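Local coordinates for periplasmic binding protein (Veillonella parvula, PDB 4N01) that probably captures a solute, perhaps an iron chelate or cobalamin as in related proteins, in the periplasm and passes it to an ABC transporter for import, at residues G41-T49 with T55-P63; S160-N168 with E226-L235. All coordinates share one frame; numbering follows the deposited sequence.

Contact 1: G41-T49 with T55-P63; sequences GTSVTWSET and TDFAVKSAP
Phe57 lays its CB over the indole of Trp46, a CH-pi contact in which that carbon sits 3.7 Å from the centroid of the six-membered ring of Trp46 and nearly on the ring normal. The edges of the indole are taken by CG1 of Val59, 4.0 Å from Trp46 CH2, and by CG of Glu48. The phenyl ring itself has slid off the five-membered ring: their planes lie within 23° of parallel, yet the two barely overlap. Thr55 CG2 covers part of one phenyl face, while Glu48 CG approaches Phe57 CE2 at 3.9 Å. With chi1 at 72°, the indole of Trp46 is folded over its own backbone and leans across to the partner strand. NE1 reaches the carbonyl of Ile152, and Trp153 stacks edge-to-face on the same indole.

Beneath the rings, Trp46 and Phe57 form a hydrogen-bonded pair, Phe57 N to Trp46 O at 2.8 Å and Trp46 N to Phe57 O at 3.1 Å. The other face carries Thr45, Ala58, Ser47 and Asp56; there Ser47 OG donates to Asp56 OD1 over a short 2.5 Å, and a sodium ion lies close to the Ser47 side chain. Hydrogen-bonded and non-hydrogen-bonded pairs alternate as in any antiparallel pairing, and a short turn makes these strands a beta hairpin, whose aromatic face packs on strand 151-153, at the border of a parallel sheet, and on Ile178 of helix 165-178.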
ATOM      1  N   GLY A  41      29.841  -5.598 -10.220  1.00 71.04           N
ATOM      2  CA  GLY A  41      30.669  -4.590 -10.859  1.00 72.04           C
ATOM      3  C   GLY A  41      29.876  -3.491 -11.547  1.00 72.87           C
ATOM      4  O   GLY A  41      30.367  -2.373 -11.723  1.00 75.88           O
ATOM      5  N   THR A  42      28.646  -3.803 -11.943  1.00 65.48           N
ATOM      6  CA  THR A  42      27.812  -2.826 -12.629  1.00 56.15           C
ATOM      7  C   THR A  42      27.029  -1.968 -11.630  1.00 43.72           C
ATOM      8  O   THR A  42      26.908  -2.320 -10.455  1.00 52.68           O
ATOM      9  CB  THR A  42      26.840  -3.499 -13.619  1.00 59.26           C
ATOM     10  OG1 THR A  42      27.404  -4.729 -14.093  1.00 61.20           O
ATOM     11  CG2 THR A  42      26.595  -2.585 -14.797  1.00 59.28           C
ATOM     12  N   SER A  43      26.530  -0.827 -12.093  1.00 40.27           N
ATOM     13  CA  SER A  43      25.720   0.039 -11.255  1.00 32.56           C
ATOM     14  C   SER A  43      24.280  -0.443 -11.277  1.00 30.72           C
ATOM     15  O   SER A  43      23.855  -1.125 -12.212  1.00 32.43           O
ATOM     16  CB  SER A  43      25.766   1.480 -11.771  1.00 35.63           C
ATOM     17  OG  SER A  43      27.044   2.054 -11.588  1.00 45.74           O
ATOM     18  N   VAL A  44      23.536  -0.081 -10.243  1.00 19.69           N
ATOM     19  CA  VAL A  44      22.100  -0.247 -10.235  1.00 19.38           C
ATOM     20  C   VAL A  44      21.559   1.137 -10.569  1.00 24.98           C
ATOM     21  O   VAL A  44      21.892   2.117  -9.903  1.00 23.21           O
ATOM     22  CB  VAL A  44      21.608  -0.727  -8.864  1.00 19.09           C
ATOM     23  CG1 VAL A  44      20.079  -0.794  -8.823  1.00 18.17           C
ATOM     24  CG2 VAL A  44      22.214  -2.095  -8.557  1.00 24.74           C
ATOM     25  N   THR A  45      20.773   1.229 -11.635  1.00 18.34           N
ATOM     26  CA  THR A  45      20.348   2.533 -12.139  1.00 20.53           C
ATOM     27  C   THR A  45      18.833   2.642 -12.235  1.00 24.00           C
ATOM     28  O   THR A  45      18.127   1.641 -12.409  1.00 21.69           O
ATOM     29  CB  THR A  45      20.957   2.823 -13.522  1.00 24.78           C
ATOM     30  OG1 THR A  45      20.477   1.859 -14.469  1.00 25.66           O
ATOM     31  CG2 THR A  45      22.486   2.765 -13.464  1.00 23.90           C
ATOM     32  N   TRP A  46      18.329   3.866 -12.114  1.00 18.20           N
ATOM     33  CA  TRP A  46      16.896   4.112 -12.251  1.00 21.53           C
ATOM     34  C   TRP A  46      16.662   5.596 -12.494  1.00 19.21           C
ATOM     35  O   TRP A  46      17.604   6.384 -12.423  1.00 20.78           O
ATOM     36  CB  TRP A  46      16.124   3.626 -11.014  1.00 19.91           C
ATOM     37  CG  TRP A  46      16.305   4.461  -9.767  1.00 20.05           C
ATOM     38  CD1 TRP A  46      15.466   5.446  -9.308  1.00 21.41           C
ATOM     39  CD2 TRP A  46      17.369   4.368  -8.808  1.00 19.07           C
ATOM     40  NE1 TRP A  46      15.948   5.973  -8.136  1.00 19.05           N
ATOM     41  CE2 TRP A  46      17.117   5.325  -7.801  1.00 15.16           C
ATOM     42  CE3 TRP A  46      18.518   3.564  -8.697  1.00 21.19           C
ATOM     43  CZ2 TRP A  46      17.956   5.501  -6.700  1.00 15.46           C
ATOM     44  CZ3 TRP A  46      19.364   3.742  -7.604  1.00 18.71           C
ATOM     45  CH2 TRP A  46      19.080   4.709  -6.623  1.00 18.00           C
ATOM     46  N   SER A  47      15.419   5.965 -12.794  1.00 19.57           N
ATOM     47  CA  SER A  47      15.047   7.363 -13.022  1.00 19.93           C
ATOM     48  C   SER A  47      13.789   7.726 -12.241  1.00 19.89           C
ATOM     49  O   SER A  47      12.916   6.880 -12.030  1.00 24.64           O
ATOM     50  CB  SER A  47      14.760   7.616 -14.513  1.00 29.77           C
ATOM     51  OG  SER A  47      15.915   7.403 -15.305  1.00 39.92           O
ATOM     52  N   GLU A  48      13.686   8.989 -11.834  1.00 21.26           N
ATOM     53  CA  GLU A  48      12.430   9.525 -11.309  1.00 21.56           C
ATOM     54  C   GLU A  48      12.150  10.886 -11.947  1.00 23.47           C
ATOM     55  O   GLU A  48      13.068  11.554 -12.422  1.00 25.90           O
ATOM     56  CB  GLU A  48      12.468   9.665  -9.777  1.00 23.04           C
ATOM     57  CG  GLU A  48      12.891   8.410  -9.012  1.00 25.40           C
ATOM     58  CD  GLU A  48      11.890   7.273  -9.116  1.00 24.12           C
ATOM     59  OE1 GLU A  48      10.732   7.502  -9.545  1.00 32.35           O
ATOM     60  OE2 GLU A  48      12.257   6.127  -8.762  1.00 24.94           O
ATOM     61  N   THR A  49      10.883  11.293 -11.956  1.00 27.35           N
ATOM     62  CA  THR A  49      10.502  12.586 -12.517  1.00 30.77           C
ATOM     63  C   THR A  49       9.686  13.384 -11.510  1.00 32.61           C
ATOM     64  O   THR A  49       8.688  12.891 -10.982  1.00 31.16           O
ATOM     65  CB  THR A  49       9.703  12.421 -13.818  1.00 32.85           C
ATOM     66  OG1 THR A  49      10.542  11.810 -14.811  1.00 29.45           O
ATOM     67  CG2 THR A  49       9.224  13.781 -14.332  1.00 33.93           C
ATOM     68  N   THR A  55      15.355  12.976 -13.474  1.00 26.46           N
ATOM     69  CA  THR A  55      16.713  12.801 -12.965  1.00 25.28           C
ATOM     70  C   THR A  55      17.138  11.326 -13.035  1.00 25.36           C
ATOM     71  O   THR A  55      16.360  10.423 -12.702  1.00 22.19           O
ATOM     72  CB  THR A  55      16.825  13.319 -11.510  1.00 28.99           C
ATOM     73  OG1 THR A  55      16.350  14.670 -11.451  1.00 33.78           O
ATOM     74  CG2 THR A  55      18.272  13.271 -11.010  1.00 28.14           C
ATOM     75  N   ASP A  56      18.364  11.084 -13.489  1.00 22.16           N
ATOM     76  CA  ASP A  56      18.901   9.726 -13.516  1.00 23.61           C
ATOM     77  C   ASP A  56      19.697   9.471 -12.248  1.00 26.97           C
ATOM     78  O   ASP A  56      20.471  10.323 -11.814  1.00 27.63           O
ATOM     79  CB  ASP A  56      19.784   9.509 -14.745  1.00 23.86           C
ATOM     80  CG  ASP A  56      18.982   9.444 -16.029  1.00 34.02           C
ATOM     81  OD1 ASP A  56      17.868   8.875 -16.002  1.00 32.16           O
ATOM     82  OD2 ASP A  56      19.449   9.969 -17.063  1.00 38.65           O
ATOM     83  N   PHE A  57      19.497   8.298 -11.656  1.00 18.75           N
ATOM     84  CA  PHE A  57      20.202   7.925 -10.427  1.00 21.76           C
ATOM     85  C   PHE A  57      21.006   6.640 -10.620  1.00 22.45           C
ATOM     86  O   PHE A  57      20.653   5.795 -11.452  1.00 19.67           O
ATOM     87  CB  PHE A  57      19.201   7.720  -9.279  1.00 18.54           C
ATOM     88  CG  PHE A  57      18.391   8.950  -8.938  1.00 18.08           C
ATOM     89  CD1 PHE A  57      18.929   9.951  -8.133  1.00 21.48           C
ATOM     90  CD2 PHE A  57      17.098   9.100  -9.415  1.00 22.89           C
ATOM     91  CE1 PHE A  57      18.185  11.084  -7.813  1.00 22.92           C
ATOM     92  CE2 PHE A  57      16.340  10.230  -9.098  1.00 22.31           C
ATOM     93  CZ  PHE A  57      16.881  11.219  -8.294  1.00 25.05           C
ATOM     94  N   ALA A  58      22.079   6.485  -9.847  1.00 21.93           N
ATOM     95  CA  ALA A  58      22.868   5.253  -9.869  1.00 19.02           C
ATOM     96  C   ALA A  58      23.546   5.017  -8.531  1.00 25.57           C
ATOM     97  O   ALA A  58      23.940   5.970  -7.868  1.00 25.80           O
ATOM     98  CB  ALA A  58      23.913   5.308 -10.971  1.00 18.50           C
ATOM     99  N   VAL A  59      23.682   3.749  -8.139  1.00 22.17           N
ATOM    100  CA  VAL A  59      24.517   3.384  -6.995  1.00 20.46           C
ATOM    101  C   VAL A  59      25.398   2.189  -7.333  1.00 26.35           C
ATOM    102  O   VAL A  59      25.004   1.319  -8.109  1.00 24.61           O
ATOM    103  CB  VAL A  59      23.686   3.073  -5.724  1.00 26.73           C
ATOM    104  CG1 VAL A  59      22.871   4.290  -5.313  1.00 26.57           C
ATOM    105  CG2 VAL A  59      22.773   1.866  -5.954  1.00 26.67           C
ATOM    106  N   LYS A  60      26.594   2.162  -6.760  1.00 20.78           N
ATOM    107  CA  LYS A  60      27.521   1.051  -6.951  1.00 20.94           C
ATOM    108  C   LYS A  60      27.703   0.281  -5.647  1.00 24.09           C
ATOM    109  O   LYS A  60      28.422  -0.717  -5.599  1.00 23.86           O
ATOM    110  CB  LYS A  60      28.882   1.574  -7.428  1.00 21.67           C
ATOM    111  CG  LYS A  60      28.827   2.267  -8.766  1.00 27.48           C
ATOM    112  CD  LYS A  60      29.687   3.523  -8.768  1.00 38.99           C
ATOM    113  CE  LYS A  60      31.158   3.203  -8.819  1.00 41.67           C
ATOM    114  NZ  LYS A  60      31.996   4.438  -8.756  1.00 41.64           N
ATOM    115  N   SER A  61      27.066   0.768  -4.587  1.00 19.80           N
ATOM    116  CA  SER A  61      27.158   0.154  -3.271  1.00 19.38           C
ATOM    117  C   SER A  61      25.933   0.576  -2.482  1.00 18.88           C
ATOM    118  O   SER A  61      25.333   1.615  -2.779  1.00 19.38           O
ATOM    119  CB  SER A  61      28.427   0.627  -2.554  1.00 19.99           C
ATOM    120  OG  SER A  61      28.644  -0.122  -1.362  1.00 26.58           O
ATOM    121  N   ALA A  62      25.554  -0.218  -1.483  1.00 18.52           N
ATOM    122  CA  ALA A  62      24.314   0.041  -0.763  1.00 18.64           C
ATOM    123  C   ALA A  62      24.366   1.382  -0.036  1.00 22.70           C
ATOM    124  O   ALA A  62      25.381   1.717   0.577  1.00 20.08           O
ATOM    125  CB  ALA A  62      24.032  -1.082   0.224  1.00 18.66           C
ATOM    126  N   PRO A  63      23.270   2.156  -0.104  1.00 19.83           N
ATOM    127  CA  PRO A  63      23.158   3.380   0.702  1.00 21.62           C
ATOM    128  C   PRO A  63      23.331   3.042   2.179  1.00 22.80           C
ATOM    129  O   PRO A  63      22.953   1.945   2.593  1.00 19.02           O
ATOM    130  CB  PRO A  63      21.717   3.831   0.445  1.00 23.20           C
ATOM    131  CG  PRO A  63      21.409   3.303  -0.938  1.00 21.37           C
ATOM    132  CD  PRO A  63      22.110   1.963  -0.993  1.00 17.86           C
TER

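Contact 2: S160-N168 with E226-L235; sequences STKADLETN and EGYTTNILKL
Asn231 reaches across to the backbone of Ala163, its ND2 giving a nearly straight 2.8 Å hydrogen bond to Ala163 O. The acceptor lies in the amide plane of Asn231, but ND2 stands above the carbonyl plane. Bridging waters join Ser160 O to Tyr228 N and Thr161 O to Asn231 ND2. The CB atoms of Asp164 and Asn231 touch at 3.6 Å, and Asp164 O meets the edge of the Tyr228 ring, 3.3 Å from CE1. Swung out by a chi1 of -168°, Tyr228 brings its OH to 2.7 Å from Asn168 OD1; the phenol is hydrogen-bonded to Thr320 and the amide oxygen to Gly317 N. Leu165 CD2 touches Leu235 CD1 at 3.6 Å. The contact lies between two lobes, built on the five- and four-stranded parallel sheets, consistent with the helix-linked fold of this binding-protein family. The first turn of helix 165-178 lies beside helix 228-234; Asp164 and Gly227 are their N-caps. In a capping box, Thr167 N donates to Asp164 OD1 and Asp164 N to Thr167 OG1. Gly227, with positive phi and no side chain, brings its CA to 3.2 Å from Thr161 O. Further out, Asp248 holds Thr161 OG1, and Ser243 and Gly244 the Glu226 carboxylate.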
ATOM      1  N   SER A 160       1.468   4.752 -10.646  1.00 16.47           N
ATOM      2  CA  SER A 160       0.419   4.793 -11.665  1.00 22.20           C
ATOM      3  C   SER A 160      -0.689   3.783 -11.430  1.00 18.72           C
ATOM      4  O   SER A 160      -0.563   2.883 -10.594  1.00 21.59           O
ATOM      5  CB  SER A 160       1.004   4.559 -13.058  1.00 26.65           C
ATOM      6  OG  SER A 160       1.059   3.170 -13.349  1.00 22.19           O
ATOM      7  N   THR A 161      -1.767   3.932 -12.193  1.00 18.50           N
ATOM      8  CA  THR A 161      -2.901   3.019 -12.101  1.00 15.26           C
ATOM      9  C   THR A 161      -2.663   1.707 -12.844  1.00 18.91           C
ATOM     10  O   THR A 161      -3.539   0.847 -12.891  1.00 20.64           O
ATOM     11  CB  THR A 161      -4.187   3.669 -12.615  1.00 22.84           C
ATOM     12  OG1 THR A 161      -3.937   4.235 -13.904  1.00 21.81           O
ATOM     13  CG2 THR A 161      -4.627   4.777 -11.677  1.00 22.35           C
ATOM     14  N   LYS A 162      -1.481   1.552 -13.433  1.00 18.07           N
ATOM     15  CA  LYS A 162      -1.102   0.275 -14.028  1.00 24.99           C
ATOM     16  C   LYS A 162      -0.637  -0.727 -12.965  1.00 24.97           C
ATOM     17  O   LYS A 162      -0.538  -1.925 -13.242  1.00 21.80           O
ATOM     18  CB  LYS A 162       0.045   0.482 -15.020  1.00 38.35           C
ATOM     19  CG  LYS A 162      -0.357   1.134 -16.327  1.00 45.56           C
ATOM     20  CD  LYS A 162       0.805   1.095 -17.317  1.00 53.59           C
ATOM     21  CE  LYS A 162       0.318   1.339 -18.734  1.00 61.32           C
ATOM     22  NZ  LYS A 162      -0.887   0.507 -19.029  1.00 63.67           N
ATOM     23  N   ALA A 163      -0.344  -0.237 -11.760  1.00 19.02           N
ATOM     24  CA  ALA A 163       0.289  -1.062 -10.727  1.00 15.46           C
ATOM     25  C   ALA A 163      -0.512  -2.302 -10.357  1.00 13.82           C
ATOM     26  O   ALA A 163      -1.726  -2.242 -10.179  1.00 15.51           O
ATOM     27  CB  ALA A 163       0.541  -0.248  -9.482  1.00 15.64           C
ATOM     28  N   ASP A 164       0.177  -3.432 -10.219  1.00 15.76           N
ATOM     29  CA  ASP A 164      -0.459  -4.628  -9.667  1.00 16.08           C
ATOM     30  C   ASP A 164       0.505  -5.361  -8.734  1.00 14.15           C
ATOM     31  O   ASP A 164       1.562  -4.818  -8.377  1.00 12.77           O
ATOM     32  CB  ASP A 164      -1.013  -5.536 -10.781  1.00 13.32           C
ATOM     33  CG  ASP A 164       0.064  -6.043 -11.740  1.00 27.34           C
ATOM     34  OD1 ASP A 164       1.248  -6.101 -11.354  1.00 21.65           O
ATOM     35  OD2 ASP A 164      -0.288  -6.396 -12.893  1.00 29.98           O
ATOM     36  N   LEU A 165       0.159  -6.578  -8.330  1.00 11.86           N
ATOM     37  CA  LEU A 165       1.006  -7.293  -7.370  1.00 12.59           C
ATOM     38  C   LEU A 165       2.386  -7.584  -7.950  1.00 12.98           C
ATOM     39  O   LEU A 165       3.390  -7.497  -7.245  1.00 14.53           O
ATOM     40  CB  LEU A 165       0.347  -8.594  -6.911  1.00 13.02           C
ATOM     41  CG  LEU A 165       1.137  -9.366  -5.846  1.00 17.67           C
ATOM     42  CD1 LEU A 165       1.340  -8.539  -4.572  1.00 16.11           C
ATOM     43  CD2 LEU A 165       0.470 -10.709  -5.523  1.00 16.85           C
ATOM     44  N   GLU A 166       2.441  -7.914  -9.241  1.00 13.59           N
ATOM     45  CA  GLU A 166       3.739  -8.150  -9.900  1.00 15.19           C
ATOM     46  C   GLU A 166       4.621  -6.898  -9.888  1.00 17.61           C
ATOM     47  O   GLU A 166       5.839  -6.997  -9.768  1.00 15.05           O
ATOM     48  CB  GLU A 166       3.554  -8.647 -11.345  1.00 19.33           C
ATOM     49  CG  GLU A 166       3.038 -10.079 -11.461  1.00 25.61           C
ATOM     50  CD  GLU A 166       4.018 -11.112 -10.906  1.00 31.40           C
ATOM     51  OE1 GLU A 166       5.257 -10.875 -10.931  1.00 29.23           O
ATOM     52  OE2 GLU A 166       3.552 -12.175 -10.436  1.00 36.14           O
ATOM     53  N   THR A 167       4.011  -5.720 -10.023  1.00 15.01           N
ATOM     54  CA  THR A 167       4.774  -4.469  -9.917  1.00 16.40           C
ATOM     55  C   THR A 167       5.424  -4.337  -8.536  1.00 16.43           C
ATOM     56  O   THR A 167       6.583  -3.937  -8.415  1.00 19.22           O
ATOM     57  CB  THR A 167       3.861  -3.247 -10.130  1.00 16.76           C
ATOM     58  OG1 THR A 167       3.010  -3.486 -11.257  1.00 16.72           O
ATOM     59  CG2 THR A 167       4.706  -1.979 -10.355  1.00 16.67           C
ATOM     60  N   ASN A 168       4.664  -4.661  -7.498  1.00 10.65           N
ATOM     61  CA  ASN A 168       5.152  -4.654  -6.114  1.00 12.59           C
ATOM     62  C   ASN A 168       6.298  -5.654  -5.929  1.00 17.01           C
ATOM     63  O   ASN A 168       7.282  -5.365  -5.236  1.00 16.23           O
ATOM     64  CB  ASN A 168       3.967  -4.990  -5.187  1.00 17.55           C
ATOM     65  CG  ASN A 168       4.183  -4.577  -3.722  1.00 26.10           C
ATOM     66  OD1 ASN A 168       3.214  -4.256  -3.017  1.00 22.13           O
ATOM     67  ND2 ASN A 168       5.424  -4.619  -3.252  1.00 24.95           N
ATOM     68  N   GLU A 226      -9.287   2.375 -10.000  1.00 14.81           N
ATOM     69  CA  GLU A 226      -8.364   1.582 -10.808  1.00 18.20           C
ATOM     70  C   GLU A 226      -7.028   1.432 -10.100  1.00 17.17           C
ATOM     71  O   GLU A 226      -6.760   2.116  -9.116  1.00 21.79           O
ATOM     72  CB  GLU A 226      -8.151   2.228 -12.192  1.00 16.80           C
ATOM     73  CG  GLU A 226      -9.440   2.415 -13.021  1.00 24.17           C
ATOM     74  CD  GLU A 226     -10.191   1.119 -13.331  1.00 21.90           C
ATOM     75  OE1 GLU A 226      -9.626   0.014 -13.142  1.00 24.90           O
ATOM     76  OE2 GLU A 226     -11.362   1.197 -13.782  1.00 19.95           O
ATOM     77  N   GLY A 227      -6.189   0.524 -10.589  1.00 16.98           N
ATOM     78  CA  GLY A 227      -4.849   0.413 -10.050  1.00 15.35           C
ATOM     79  C   GLY A 227      -4.683  -0.680  -9.016  1.00 18.13           C
ATOM     80  O   GLY A 227      -5.416  -1.670  -9.000  1.00 12.54           O
ATOM     81  N   TYR A 228      -3.720  -0.480  -8.129  1.00 12.62           N
ATOM     82  CA  TYR A 228      -3.243  -1.548  -7.263  1.00 15.37           C
ATOM     83  C   TYR A 228      -4.340  -2.294  -6.498  1.00 15.32           C
ATOM     84  O   TYR A 228      -4.411  -3.531  -6.545  1.00 15.59           O
ATOM     85  CB  TYR A 228      -2.191  -0.999  -6.296  1.00 15.45           C
ATOM     86  CG  TYR A 228      -1.445  -2.074  -5.566  1.00 13.00           C
ATOM     87  CD1 TYR A 228      -0.352  -2.697  -6.153  1.00 13.51           C
ATOM     88  CD2 TYR A 228      -1.836  -2.474  -4.295  1.00 17.61           C
ATOM     89  CE1 TYR A 228       0.345  -3.685  -5.487  1.00 14.15           C
ATOM     90  CE2 TYR A 228      -1.142  -3.460  -3.614  1.00 17.05           C
ATOM     91  CZ  TYR A 228      -0.054  -4.057  -4.219  1.00 18.71           C
ATOM     92  OH  TYR A 228       0.635  -5.042  -3.556  1.00 19.52           O
ATOM     93  N   THR A 229      -5.197  -1.562  -5.789  1.00 11.83           N
ATOM     94  CA  THR A 229      -6.197  -2.204  -4.939  1.00 14.44           C
ATOM     95  C   THR A 229      -7.126  -3.080  -5.779  1.00 13.60           C
ATOM     96  O   THR A 229      -7.446  -4.216  -5.409  1.00 12.78           O
ATOM     97  CB  THR A 229      -7.035  -1.162  -4.173  1.00 11.43           C
ATOM     98  OG1 THR A 229      -6.184  -0.423  -3.282  1.00 16.39           O
ATOM     99  CG2 THR A 229      -8.137  -1.850  -3.366  1.00 13.12           C
ATOM    100  N   THR A 230      -7.549  -2.558  -6.921  1.00 12.91           N
ATOM    101  CA  THR A 230      -8.412  -3.312  -7.819  1.00 11.22           C
ATOM    102  C   THR A 230      -7.704  -4.555  -8.337  1.00 19.83           C
ATOM    103  O   THR A 230      -8.271  -5.651  -8.351  1.00 11.26           O
ATOM    104  CB  THR A 230      -8.814  -2.424  -8.999  1.00 14.84           C
ATOM    105  OG1 THR A 230      -9.705  -1.410  -8.518  1.00 15.32           O
ATOM    106  CG2 THR A 230      -9.503  -3.243 -10.084  1.00 13.10           C
ATOM    107  N   ASN A 231      -6.456  -4.389  -8.759  1.00 13.42           N
ATOM    108  CA  ASN A 231      -5.721  -5.498  -9.355  1.00 11.61           C
ATOM    109  C   ASN A 231      -5.382  -6.638  -8.401  1.00 15.88           C
ATOM    110  O   ASN A 231      -5.418  -7.799  -8.797  1.00 17.84           O
ATOM    111  CB  ASN A 231      -4.470  -4.977 -10.052  1.00 11.83           C
ATOM    112  CG  ASN A 231      -4.810  -4.184 -11.278  1.00 19.09           C
ATOM    113  OD1 ASN A 231      -5.817  -4.467 -11.940  1.00 21.32           O
ATOM    114  ND2 ASN A 231      -4.003  -3.175 -11.589  1.00 17.74           N
ATOM    115  N   ILE A 232      -5.071  -6.327  -7.146  1.00 12.36           N
ATOM    116  CA  ILE A 232      -4.748  -7.394  -6.197  1.00 13.97           C
ATOM    117  C   ILE A 232      -6.015  -8.146  -5.763  1.00 12.93           C
ATOM    118  O   ILE A 232      -5.992  -9.361  -5.575  1.00 16.83           O
ATOM    119  CB  ILE A 232      -3.954  -6.879  -4.977  1.00 12.41           C
ATOM    120  CG1 ILE A 232      -4.757  -5.827  -4.203  1.00 16.33           C
ATOM    121  CG2 ILE A 232      -2.634  -6.290  -5.445  1.00 14.67           C
ATOM    122  CD1 ILE A 232      -4.802  -6.053  -2.729  1.00 23.87           C
ATOM    123  N   LEU A 233      -7.130  -7.431  -5.635  1.00 12.45           N
ATOM    124  CA  LEU A 233      -8.395  -8.077  -5.281  1.00  9.00           C
ATOM    125  C   LEU A 233      -8.884  -9.023  -6.375  1.00 12.13           C
ATOM    126  O   LEU A 233      -9.496 -10.055  -6.086  1.00 12.19           O
ATOM    127  CB  LEU A 233      -9.485  -7.033  -4.939  1.00 11.90           C
ATOM    128  CG  LEU A 233      -9.234  -6.291  -3.620  1.00 14.26           C
ATOM    129  CD1 LEU A 233     -10.286  -5.195  -3.426  1.00 16.57           C
ATOM    130  CD2 LEU A 233      -9.242  -7.274  -2.448  1.00 21.64           C
ATOM    131  N   LYS A 234      -8.582  -8.707  -7.629  1.00 12.71           N
ATOM    132  CA  LYS A 234      -8.934  -9.610  -8.725  1.00 16.63           C
ATOM    133  C   LYS A 234      -8.245 -10.974  -8.585  1.00 20.96           C
ATOM    134  O   LYS A 234      -8.755 -11.990  -9.060  1.00 12.04           O
ATOM    135  CB  LYS A 234      -8.610  -8.971 -10.081  1.00 17.83           C
ATOM    136  CG  LYS A 234      -9.620  -7.915 -10.499  1.00 28.91           C
ATOM    137  CD  LYS A 234      -9.320  -7.339 -11.876  1.00 38.80           C
ATOM    138  CE  LYS A 234     -10.498  -6.491 -12.358  1.00 43.05           C
ATOM    139  NZ  LYS A 234     -10.167  -5.651 -13.547  1.00 38.06           N
ATOM    140  N   LEU A 235      -7.097 -11.002  -7.919  1.00 14.35           N
ATOM    141  CA  LEU A 235      -6.369 -12.265  -7.731  1.00 16.33           C
ATOM    142  C   LEU A 235      -7.139 -13.306  -6.901  1.00 12.63           C
ATOM    143  O   LEU A 235      -6.849 -14.505  -6.990  1.00 17.00           O
ATOM    144  CB  LEU A 235      -5.003 -12.011  -7.078  1.00 14.98           C
ATOM    145  CG  LEU A 235      -3.993 -11.204  -7.893  1.00 17.81           C
ATOM    146  CD1 LEU A 235      -2.772 -10.942  -7.010  1.00 15.68           C
ATOM    147  CD2 LEU A 235      -3.586 -11.928  -9.174  1.00 18.59           C
TER
HETATM  148  O   HOH W   1      -2.093   1.825  -8.525  1.00 15.19           O
HETATM  149  O   HOH W   2      -4.463  -1.465 -13.919  1.00 27.71           O
HETATM  150  O   HOH W   3      -2.207  -8.152  -9.053  1.00 18.70           O

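How the contacts relate
Contact 1 closes a local hairpin near the start of the modelled chain, its centre about 24 Å from the centre of the chain, whereas contact 2 joins segments far apart in sequence, its centre about 10 Å from the centre of the chain. Both are partly buried, and both involve helix 165-178: the hairpin packs on Ile178 near its end, while contact 2 is made at its start. Their chemistry follows this placing. The hairpin relies on a ladder of backbone bonds with an aromatic face turned inward; contact 2 depends on an amide-to-carbonyl bond, close polar groups and bridging waters. The nearest atoms of contact 1 and contact 2 are about 10 Å apart.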